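Local atomic coordinates of luciferase-like monooxygenase (Streptomyces bottropensis, PDB entry 7BIP), a protein that probably acts as a monooxygenase in the biosynthesis of the tricyclic aromatic polyketide rishirilide. Residues A[29-34]-A[337-342]; A[36-41]-A[224-229]; A[66-71]-A[100-105]. All blocks are in the same frame, centred on the assembly; numbering follows the deposited sequence.

All three contacts belong to one TIM barrel, and their chemistry changes from the helical jacket to the strand ends. Contact 1 is largely buried and apolar, pairing two outer helices through a methionine and a leucine, with an arginine at its exposed edge. Contact 2 joins polar side chains near the starts of two strands, with histidines, a lysine and a glutamate linked by hydrogen bonds. Contact 3, partly buried, ties two helix-to-strand loops together through one arginine. They also meet each other: Phe37 packs on Phe342, Val71 on the backbone of His39, and Asp33 of contact 1 receives the backbone N-H of Arg69 in contact 3.

Contact 1: residues A[29-34]-A[337-342]; sequences AELADE and RTMRLF
The methyl end of Met339 lies against the backbone of helix 18-35, its CE 3.3 Å from Ala32 N and 3.8 Å from Ala32 CB. An alanine suits this place because a side chain of one carbon lets the CE methyl come so close to the helix. Leu31 and Met339 run alongside one another, pointing opposite ways: Leu31 CD2 rests 4.0 Å from Met339 CB, while Leu31 CB is touched by CE. The bend at chi3 of Met339 (65°) turns the methyl from the line of the extended chain onto Leu31 and Ala32. Toward the exposed edge both methyls of Leu31 meet Arg340: CD1 is 3.8 Å from Arg340 NH2, and CD2, besides touching Met339, lies over one guanidinium face. Leucine's two methyls thus serve both neighbours, and the flat face of the guanidinium lies against them while its N-H edge can stay toward solvent.

In the TIM barrel, these helices are neighbours in the outer layer, following strands 2-6 and 320-324. Their short segments run nearly parallel, 8° apart, with axes 10.5 Å from each other, a spacing that the long side chains bridge. Further out, Leu28 gives Met339 another apolar neighbour, and Ala32 also packs on Val40 of strand 39-42. Thr338, on the barrel side of helix 332-345, bonds to the backbone N of Leu236.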
loop_
_atom_site.group_PDB
_atom_site.type_symbol
_atom_site.label_atom_id
_atom_site.label_comp_id
_atom_site.label_asym_id
_atom_site.label_seq_id
_atom_site.Cartn_x
_atom_site.Cartn_y
_atom_site.Cartn_z
ATOM N N ALA A 29 16.085 5.308 -0.123
ATOM C CA ALA A 29 15.826 4.199 0.791
ATOM C C ALA A 29 16.881 3.103 0.643
ATOM O O ALA A 29 17.356 2.552 1.645
ATOM C CB ALA A 29 14.422 3.643 0.539
ATOM N N GLU A 30 17.263 2.779 -0.599
ATOM C CA GLU A 30 18.354 1.823 -0.831
ATOM C C GLU A 30 19.667 2.324 -0.244
ATOM O O GLU A 30 20.422 1.553 0.358
ATOM C CB GLU A 30 18.519 1.573 -2.332
ATOM C CG GLU A 30 17.372 0.763 -2.965
ATOM C CD GLU A 30 17.443 0.746 -4.491
ATOM O OE1 GLU A 30 18.386 1.336 -5.052
ATOM O OE2 GLU A 30 16.565 0.138 -5.141
ATOM N N LEU A 31 19.960 3.614 -0.425
ATOM C CA LEU A 31 21.186 4.169 0.138
ATOM C C LEU A 31 21.160 4.136 1.662
ATOM O O LEU A 31 22.186 3.873 2.299
ATOM C CB LEU A 31 21.394 5.588 -0.389
ATOM C CG LEU A 31 22.767 6.200 -0.119
ATOM C CD1 LEU A 31 23.849 5.473 -0.922
ATOM C CD2 LEU A 31 22.754 7.686 -0.471
ATOM N N ALA A 32 19.999 4.395 2.275
ATOM C CA ALA A 32 19.882 4.237 3.725
ATOM C C ALA A 32 20.259 2.818 4.149
ATOM O O ALA A 32 20.997 2.613 5.124
ATOM C CB ALA A 32 18.454 4.570 4.168
ATOM N N ASP A 33 19.738 1.827 3.427
ATOM C CA ASP A 33 20.080 0.425 3.670
ATOM C C ASP A 33 21.587 0.193 3.563
ATOM O O ASP A 33 22.211 -0.370 4.467
ATOM C CB ASP A 33 19.317 -0.439 2.662
ATOM C CG ASP A 33 19.051 -1.851 3.154
ATOM O OD1 ASP A 33 18.786 -2.026 4.356
ATOM O OD2 ASP A 33 19.078 -2.774 2.313
ATOM N N GLU A 34 22.187 0.645 2.464
ATOM C CA GLU A 34 23.594 0.359 2.196
ATOM C C GLU A 34 24.507 1.038 3.206
ATOM O O GLU A 34 25.502 0.450 3.642
ATOM C CB GLU A 34 23.955 0.811 0.783
ATOM C CG GLU A 34 23.185 0.099 -0.324
ATOM C CD GLU A 34 23.252 0.838 -1.657
ATOM O OE1 GLU A 34 24.020 1.823 -1.761
ATOM O OE2 GLU A 34 22.541 0.427 -2.601
ATOM N N ARG A 337 24.269 13.168 -1.173
ATOM C CA ARG A 337 25.480 13.707 -0.551
ATOM C C ARG A 337 25.286 13.894 0.946
ATOM O O ARG A 337 26.167 13.543 1.741
ATOM C CB ARG A 337 25.874 15.036 -1.206
ATOM C CG ARG A 337 27.033 15.732 -0.485
ATOM C CD ARG A 337 27.488 16.989 -1.232
ATOM N NE ARG A 337 26.483 18.034 -1.183
ATOM C CZ ARG A 337 26.650 19.244 -1.701
ATOM N NH1 ARG A 337 27.791 19.544 -2.331
ATOM N NH2 ARG A 337 25.680 20.138 -1.608
ATOM N N THR A 338 24.129 14.438 1.348
ATOM C CA THR A 338 23.825 14.587 2.766
ATOM C C THR A 338 23.923 13.249 3.474
ATOM O O THR A 338 24.542 13.139 4.540
ATOM C CB THR A 338 22.421 15.175 2.948
ATOM O OG1 THR A 338 22.406 16.543 2.527
ATOM C CG2 THR A 338 21.983 15.103 4.417
ATOM N N MET A 339 23.324 12.208 2.885
ATOM C CA MET A 339 23.341 10.907 3.538
ATOM C C MET A 339 24.749 10.331 3.578
ATOM O O MET A 339 25.157 9.763 4.598
ATOM C CB MET A 339 22.375 9.957 2.834
ATOM C CG MET A 339 20.919 10.338 3.052
ATOM S SD MET A 339 19.849 9.319 2.034
ATOM C CE MET A 339 20.134 7.702 2.737
ATOM N N ARG A 340 25.510 10.476 2.487
ATOM C CA ARG A 340 26.868 9.936 2.458
ATOM C C ARG A 340 27.772 10.643 3.463
ATOM O O ARG A 340 28.577 9.991 4.140
ATOM C CB ARG A 340 27.445 10.036 1.046
ATOM C CG ARG A 340 26.781 9.076 0.071
ATOM C CD ARG A 340 27.602 8.842 -1.189
ATOM N NE ARG A 340 26.982 7.812 -2.022
ATOM C CZ ARG A 340 26.230 8.068 -3.088
ATOM N NH1 ARG A 340 26.013 9.324 -3.462
ATOM N NH2 ARG A 340 25.700 7.069 -3.783
ATOM N N LEU A 341 27.650 11.969 3.590
ATOM C CA LEU A 341 28.479 12.683 4.557
ATOM C C LEU A 341 28.096 12.311 5.983
ATOM O O LEU A 341 28.966 12.147 6.845
ATOM C CB LEU A 341 28.358 14.194 4.340
ATOM C CG LEU A 341 29.078 14.765 3.116
ATOM C CD1 LEU A 341 28.699 16.245 2.917
ATOM C CD2 LEU A 341 30.593 14.605 3.225
ATOM N N PHE A 342 26.795 12.167 6.248
ATOM C CA PHE A 342 26.366 11.766 7.577
ATOM C C PHE A 342 26.884 10.378 7.909
ATOM O O PHE A 342 27.357 10.133 9.021
ATOM C CB PHE A 342 24.838 11.806 7.678
ATOM C CG PHE A 342 24.326 11.849 9.088
ATOM C CD1 PHE A 342 23.918 13.047 9.656
ATOM C CD2 PHE A 342 24.263 10.694 9.858
ATOM C CE1 PHE A 342 23.456 13.091 10.962
ATOM C CE2 PHE A 342 23.793 10.743 11.165
ATOM C CZ PHE A 342 23.400 11.940 11.711
#

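Contact 2: residues A[36-41]-A[224-229]; sequences GFHHVK and TEEDIH
Near the N-terminal ends of the barrel strands, His38, just before strand 39-42, and Lys41 within it reach across to Glu226, just before strand 228-236, and His229 within it. His38 NE2 donates to Glu226 OE2 at 2.8 Å, with an N-H...O angle of 159°. The oxygen sits close to the ring plane and is met on its anti side, somewhat out of the carboxylate plane; ring and carboxylate planes are 66° apart. Histidine suits this position because both ring nitrogens are used: His38 ND1 and His39 ND1 are hydrogen-bonded at 3.0 Å, and His39 NE2 bonds to Ser322.

In the TIM barrel the two strands are not neighbours, and the contact is made by side chains alone. Lys41 bends at chi3 (-73°); its NZ is held chiefly by Ser322 OG and also donates to His229 ND1, 3.0 Å away and almost exactly in the ring plane. Lys41 binds calcium in a structure of this protein, though this chain carries none here. The rings of His39 and His229 are slid apart, barely overlapping. A leucine in place of His38 has no ring nitrogen, so Glu226 OE2 and His39 ND1 would probably both lose a hydrogen-bonding partner.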
loop_
_atom_site.group_PDB
_atom_site.type_symbol
_atom_site.label_atom_id
_atom_site.label_comp_id
_atom_site.label_asym_id
_atom_site.label_seq_id
_atom_site.Cartn_x
_atom_site.Cartn_y
_atom_site.Cartn_z
ATOM N N GLY A 36 23.908 2.002 6.325
ATOM C CA GLY A 36 23.777 1.621 7.718
ATOM C C GLY A 36 22.873 2.497 8.553
ATOM O O GLY A 36 22.987 2.481 9.784
ATOM N N PHE A 37 21.989 3.268 7.929
ATOM C CA PHE A 37 21.006 4.040 8.670
ATOM C C PHE A 37 19.990 3.120 9.343
ATOM O O PHE A 37 19.817 1.952 8.972
ATOM C CB PHE A 37 20.306 5.034 7.741
ATOM C CG PHE A 37 21.165 6.219 7.379
ATOM C CD1 PHE A 37 21.156 7.355 8.172
ATOM C CD2 PHE A 37 22.003 6.184 6.266
ATOM C CE1 PHE A 37 21.948 8.451 7.864
ATOM C CE2 PHE A 37 22.805 7.295 5.945
ATOM C CZ PHE A 37 22.771 8.423 6.754
ATOM N N HIS A 38 19.318 3.662 10.361
ATOM C CA HIS A 38 18.442 2.851 11.207
ATOM C C HIS A 38 17.089 2.580 10.549
ATOM O O HIS A 38 16.543 1.478 10.687
ATOM C CB HIS A 38 18.259 3.554 12.558
ATOM C CG HIS A 38 17.251 2.904 13.455
ATOM N ND1 HIS A 38 15.990 3.423 13.656
ATOM C CD2 HIS A 38 17.322 1.781 14.208
ATOM C CE1 HIS A 38 15.327 2.649 14.497
ATOM N NE2 HIS A 38 16.112 1.644 14.843
ATOM N N HIS A 39 16.528 3.555 9.837
ATOM C CA HIS A 39 15.166 3.412 9.328
ATOM C C HIS A 39 14.952 4.328 8.128
ATOM O O HIS A 39 15.761 5.212 7.839
ATOM C CB HIS A 39 14.132 3.723 10.417
ATOM C CG HIS A 39 14.139 5.154 10.857
ATOM N ND1 HIS A 39 14.739 5.564 12.026
ATOM C CD2 HIS A 39 13.613 6.268 10.291
ATOM C CE1 HIS A 39 14.589 6.871 12.161
ATOM N NE2 HIS A 39 13.909 7.322 11.122
ATOM N N VAL A 40 13.832 4.090 7.440
ATOM C CA VAL A 40 13.270 4.970 6.419
ATOM C C VAL A 40 11.846 5.311 6.854
ATOM O O VAL A 40 11.047 4.408 7.135
ATOM C CB VAL A 40 13.258 4.305 5.026
ATOM C CG1 VAL A 40 12.549 5.197 4.014
ATOM C CG2 VAL A 40 14.694 4.001 4.557
ATOM N N LYS A 41 11.534 6.601 6.920
ATOM C CA LYS A 41 10.234 7.079 7.375
ATOM C C LYS A 41 9.565 7.857 6.245
ATOM O O LYS A 41 10.243 8.459 5.415
ATOM C CB LYS A 41 10.409 7.981 8.622
ATOM C CG LYS A 41 9.141 8.652 9.150
ATOM C CD LYS A 41 9.453 9.425 10.438
ATOM C CE LYS A 41 9.694 8.491 11.617
ATOM N NZ LYS A 41 10.279 9.276 12.767
ATOM N N THR A 224 12.899 2.697 25.605
ATOM C CA THR A 224 14.224 2.702 25.006
ATOM C C THR A 224 14.343 3.883 24.047
ATOM O O THR A 224 13.379 4.610 23.792
ATOM C CB THR A 224 14.505 1.404 24.255
ATOM O OG1 THR A 224 13.737 1.387 23.043
ATOM C CG2 THR A 224 14.144 0.192 25.107
ATOM N N GLU A 225 15.538 4.063 23.485
ATOM C CA GLU A 225 15.730 5.144 22.527
ATOM C C GLU A 225 14.897 4.951 21.267
ATOM O O GLU A 225 14.640 5.930 20.558
ATOM C CB GLU A 225 17.215 5.280 22.164
ATOM C CG GLU A 225 17.846 4.022 21.609
ATOM C CD GLU A 225 19.296 4.229 21.231
ATOM O OE1 GLU A 225 19.954 3.259 20.805
ATOM O OE2 GLU A 225 19.783 5.368 21.355
ATOM N N GLU A 226 14.444 3.729 20.982
ATOM C CA GLU A 226 13.584 3.511 19.821
ATOM C C GLU A 226 12.121 3.852 20.088
ATOM O O GLU A 226 11.313 3.831 19.148
ATOM C CB GLU A 226 13.712 2.065 19.334
ATOM C CG GLU A 226 14.982 1.824 18.540
ATOM C CD GLU A 226 15.188 0.375 18.171
ATOM O OE1 GLU A 226 15.327 -0.452 19.097
ATOM O OE2 GLU A 226 15.222 0.067 16.958
ATOM N N ASP A 227 11.768 4.196 21.326
ATOM C CA ASP A 227 10.406 4.578 21.675
ATOM C C ASP A 227 10.164 6.075 21.562
ATOM O O ASP A 227 9.041 6.524 21.800
ATOM C CB ASP A 227 10.077 4.121 23.099
ATOM C CG ASP A 227 9.902 2.627 23.195
ATOM O OD1 ASP A 227 9.129 2.072 22.383
ATOM O OD2 ASP A 227 10.541 2.005 24.070
ATOM N N ILE A 228 11.186 6.857 21.215
ATOM C CA ILE A 228 11.083 8.309 21.162
ATOM C C ILE A 228 11.657 8.757 19.825
ATOM O O ILE A 228 12.855 8.569 19.571
ATOM C CB ILE A 228 11.829 8.981 22.324
ATOM C CG1 ILE A 228 11.222 8.574 23.673
ATOM C CG2 ILE A 228 11.814 10.493 22.178
ATOM C CD1 ILE A 228 12.093 8.972 24.848
ATOM N N HIS A 229 10.806 9.333 18.973
ATOM C CA HIS A 229 11.180 9.753 17.626
ATOM C C HIS A 229 11.023 11.260 17.478
ATOM O O HIS A 229 10.065 11.842 17.982
ATOM C CB HIS A 229 10.298 9.081 16.560
ATOM C CG HIS A 229 10.697 7.678 16.222
ATOM N ND1 HIS A 229 10.780 7.222 14.922
ATOM C CD2 HIS A 229 10.996 6.620 17.012
ATOM C CE1 HIS A 229 11.134 5.948 14.928
ATOM N NE2 HIS A 229 11.265 5.558 16.184
#

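Contact 3: residues A[66-71]-A[100-105]; sequences ARTRRV and QGRLDV. With EDO (1,2-ethanediol), chain F.
Thr68 is the first residue of 66-71 to meet Arg102, near the C-terminal end of helix 57-67, where Ala66 O bonds to Arg67 NE of the second subunit. The threonine hydroxyl lies between its own backbone N and carbonyl carbon (chi1 55°), and OG1 accepts from Arg102 NH1 at 2.9 Å along an almost straight bond (178°), in the guanidinium plane; OG1 is also bonded to Ala64 O. Arg69 O stands above one face of the Arg102 guanidinium, 3.6 Å from Arg102 CD, while Arg69 NE makes a weak bond of 3.3 Å to O2 of a 1,2-ethanediol, probably from the crystallisation liquor.

Residues 68-71 and 100-102 are the loops leading into strands 72-78 and 103-107, adjacent parallel strands of the TIM barrel. Farther on, the backbone N-H groups of Arg70 and Val71 go to Asp33. Arg102 NH1 gives its second bond to Val71 O, 2.8 Å long, more bent and tilted 27° out of the guanidinium plane. Arginine suits this corner because one flat head can donate in several directions: NE bonds to Ser99 O and NH2 to Ala65 O, which should fix its rotation.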
loop_
_atom_site.group_PDB
_atom_site.type_symbol
_atom_site.label_atom_id
_atom_site.label_comp_id
_atom_site.label_asym_id
_atom_site.label_seq_id
_atom_site.Cartn_x
_atom_site.Cartn_y
_atom_site.Cartn_z
ATOM N N ALA A 66 10.698 -3.788 0.005
ATOM C CA ALA A 66 11.082 -4.768 -0.996
ATOM C C ALA A 66 12.453 -4.472 -1.597
ATOM O O ALA A 66 13.123 -5.396 -2.069
ATOM C CB ALA A 66 10.011 -4.829 -2.085
ATOM N N ARG A 67 12.875 -3.202 -1.602
ATOM C CA ARG A 67 14.190 -2.816 -2.112
ATOM C C ARG A 67 15.313 -2.941 -1.084
ATOM O O ARG A 67 16.482 -2.744 -1.451
ATOM C CB ARG A 67 14.152 -1.365 -2.624
ATOM C CG ARG A 67 13.269 -1.130 -3.860
ATOM C CD ARG A 67 13.947 -1.633 -5.125
ATOM N NE ARG A 67 13.197 -1.240 -6.316
ATOM C CZ ARG A 67 13.260 -0.036 -6.877
ATOM N NH1 ARG A 67 14.058 0.896 -6.365
ATOM N NH2 ARG A 67 12.529 0.240 -7.956
ATOM N N THR A 68 15.011 -3.269 0.177
ATOM C CA THR A 68 15.991 -3.194 1.252
ATOM C C THR A 68 15.991 -4.484 2.062
ATOM O O THR A 68 15.094 -5.326 1.950
ATOM C CB THR A 68 15.710 -1.997 2.174
ATOM O OG1 THR A 68 14.364 -2.081 2.665
ATOM C CG2 THR A 68 15.878 -0.656 1.416
ATOM N N ARG A 69 17.021 -4.641 2.897
ATOM C CA ARG A 69 17.125 -5.830 3.728
ATOM C C ARG A 69 17.197 -5.557 5.224
ATOM O O ARG A 69 16.740 -6.400 5.998
ATOM C CB ARG A 69 18.354 -6.658 3.320
ATOM C CG ARG A 69 18.259 -7.257 1.923
ATOM C CD ARG A 69 19.574 -7.894 1.494
ATOM N NE ARG A 69 19.994 -7.442 0.170
ATOM C CZ ARG A 69 21.238 -7.527 -0.292
ATOM N NH1 ARG A 69 21.526 -7.087 -1.511
ATOM N NH2 ARG A 69 22.194 -8.050 0.465
ATOM N N ARG A 70 17.753 -4.422 5.661
ATOM C CA ARG A 70 17.969 -4.272 7.103
ATOM C C ARG A 70 17.359 -3.008 7.702
ATOM O O ARG A 70 16.992 -2.997 8.884
ATOM C CB ARG A 70 19.465 -4.324 7.420
ATOM C CG ARG A 70 20.289 -3.246 6.769
ATOM C CD ARG A 70 21.705 -3.254 7.325
ATOM N NE ARG A 70 22.570 -2.300 6.638
ATOM C CZ ARG A 70 23.899 -2.332 6.692
ATOM N NH1 ARG A 70 24.509 -3.272 7.406
ATOM N NH2 ARG A 70 24.618 -1.424 6.039
ATOM N N VAL A 71 17.249 -1.940 6.910
ATOM C CA VAL A 71 16.681 -0.697 7.412
ATOM C C VAL A 71 15.242 -0.929 7.893
ATOM O O VAL A 71 14.465 -1.666 7.273
ATOM C CB VAL A 71 16.781 0.355 6.289
ATOM C CG1 VAL A 71 15.729 0.129 5.191
ATOM C CG2 VAL A 71 16.764 1.745 6.817
ATOM N N GLN A 100 9.435 -8.569 6.774
ATOM C CA GLN A 100 10.019 -9.546 7.707
ATOM C C GLN A 100 10.345 -8.899 9.061
ATOM O O GLN A 100 11.439 -9.046 9.625
ATOM C CB GLN A 100 11.236 -10.247 7.080
ATOM C CG GLN A 100 10.864 -10.907 5.738
ATOM C CD GLN A 100 11.703 -12.122 5.394
ATOM O OE1 GLN A 100 12.853 -12.242 5.816
ATOM N NE2 GLN A 100 11.120 -13.036 4.621
ATOM N N GLY A 101 9.356 -8.175 9.592
ATOM C CA GLY A 101 9.419 -7.689 10.958
ATOM C C GLY A 101 10.150 -6.384 11.172
ATOM O O GLY A 101 10.586 -6.120 12.299
ATOM N N ARG A 102 10.278 -5.541 10.140
ATOM C CA ARG A 102 11.058 -4.309 10.235
ATOM C C ARG A 102 10.193 -3.064 10.407
ATOM O O ARG A 102 10.722 -1.948 10.374
ATOM C CB ARG A 102 11.949 -4.144 8.996
ATOM C CG ARG A 102 13.096 -5.158 8.903
ATOM C CD ARG A 102 13.964 -4.905 7.673
ATOM N NE ARG A 102 13.309 -5.307 6.422
ATOM C CZ ARG A 102 13.436 -4.653 5.268
ATOM N NH1 ARG A 102 14.168 -3.546 5.202
ATOM N NH2 ARG A 102 12.824 -5.102 4.177
ATOM N N LEU A 103 8.887 -3.225 10.629
ATOM C CA LEU A 103 7.956 -2.102 10.656
ATOM C C LEU A 103 7.779 -1.545 12.069
ATOM O O LEU A 103 7.601 -2.298 13.031
ATOM C CB LEU A 103 6.591 -2.550 10.111
ATOM C CG LEU A 103 5.432 -1.551 10.143
ATOM C CD1 LEU A 103 5.714 -0.380 9.210
ATOM C CD2 LEU A 103 4.151 -2.244 9.718
ATOM N N ASP A 104 7.805 -0.213 12.181
ATOM C CA ASP A 104 7.358 0.513 13.362
ATOM C C ASP A 104 6.264 1.475 12.922
ATOM O O ASP A 104 6.399 2.126 11.881
ATOM C CB ASP A 104 8.508 1.309 14.017
ATOM C CG ASP A 104 9.741 0.454 14.266
ATOM O OD1 ASP A 104 9.607 -0.623 14.870
ATOM O OD2 ASP A 104 10.844 0.855 13.844
ATOM N N VAL A 105 5.181 1.576 13.700
ATOM C CA VAL A 105 3.989 2.290 13.237
ATOM C C VAL A 105 3.766 3.521 14.112
ATOM O O VAL A 105 3.280 3.425 15.246
ATOM C CB VAL A 105 2.746 1.403 13.224
ATOM C CG1 VAL A 105 1.575 2.202 12.645
ATOM C CG2 VAL A 105 3.005 0.156 12.385
HETATM C C1 EDO F . 15.625 -7.838 -2.126
HETATM O O1 EDO F . 15.678 -9.099 -1.451
HETATM C C2 EDO F . 16.187 -6.767 -1.202
HETATM O O2 EDO F . 17.459 -6.350 -1.700
#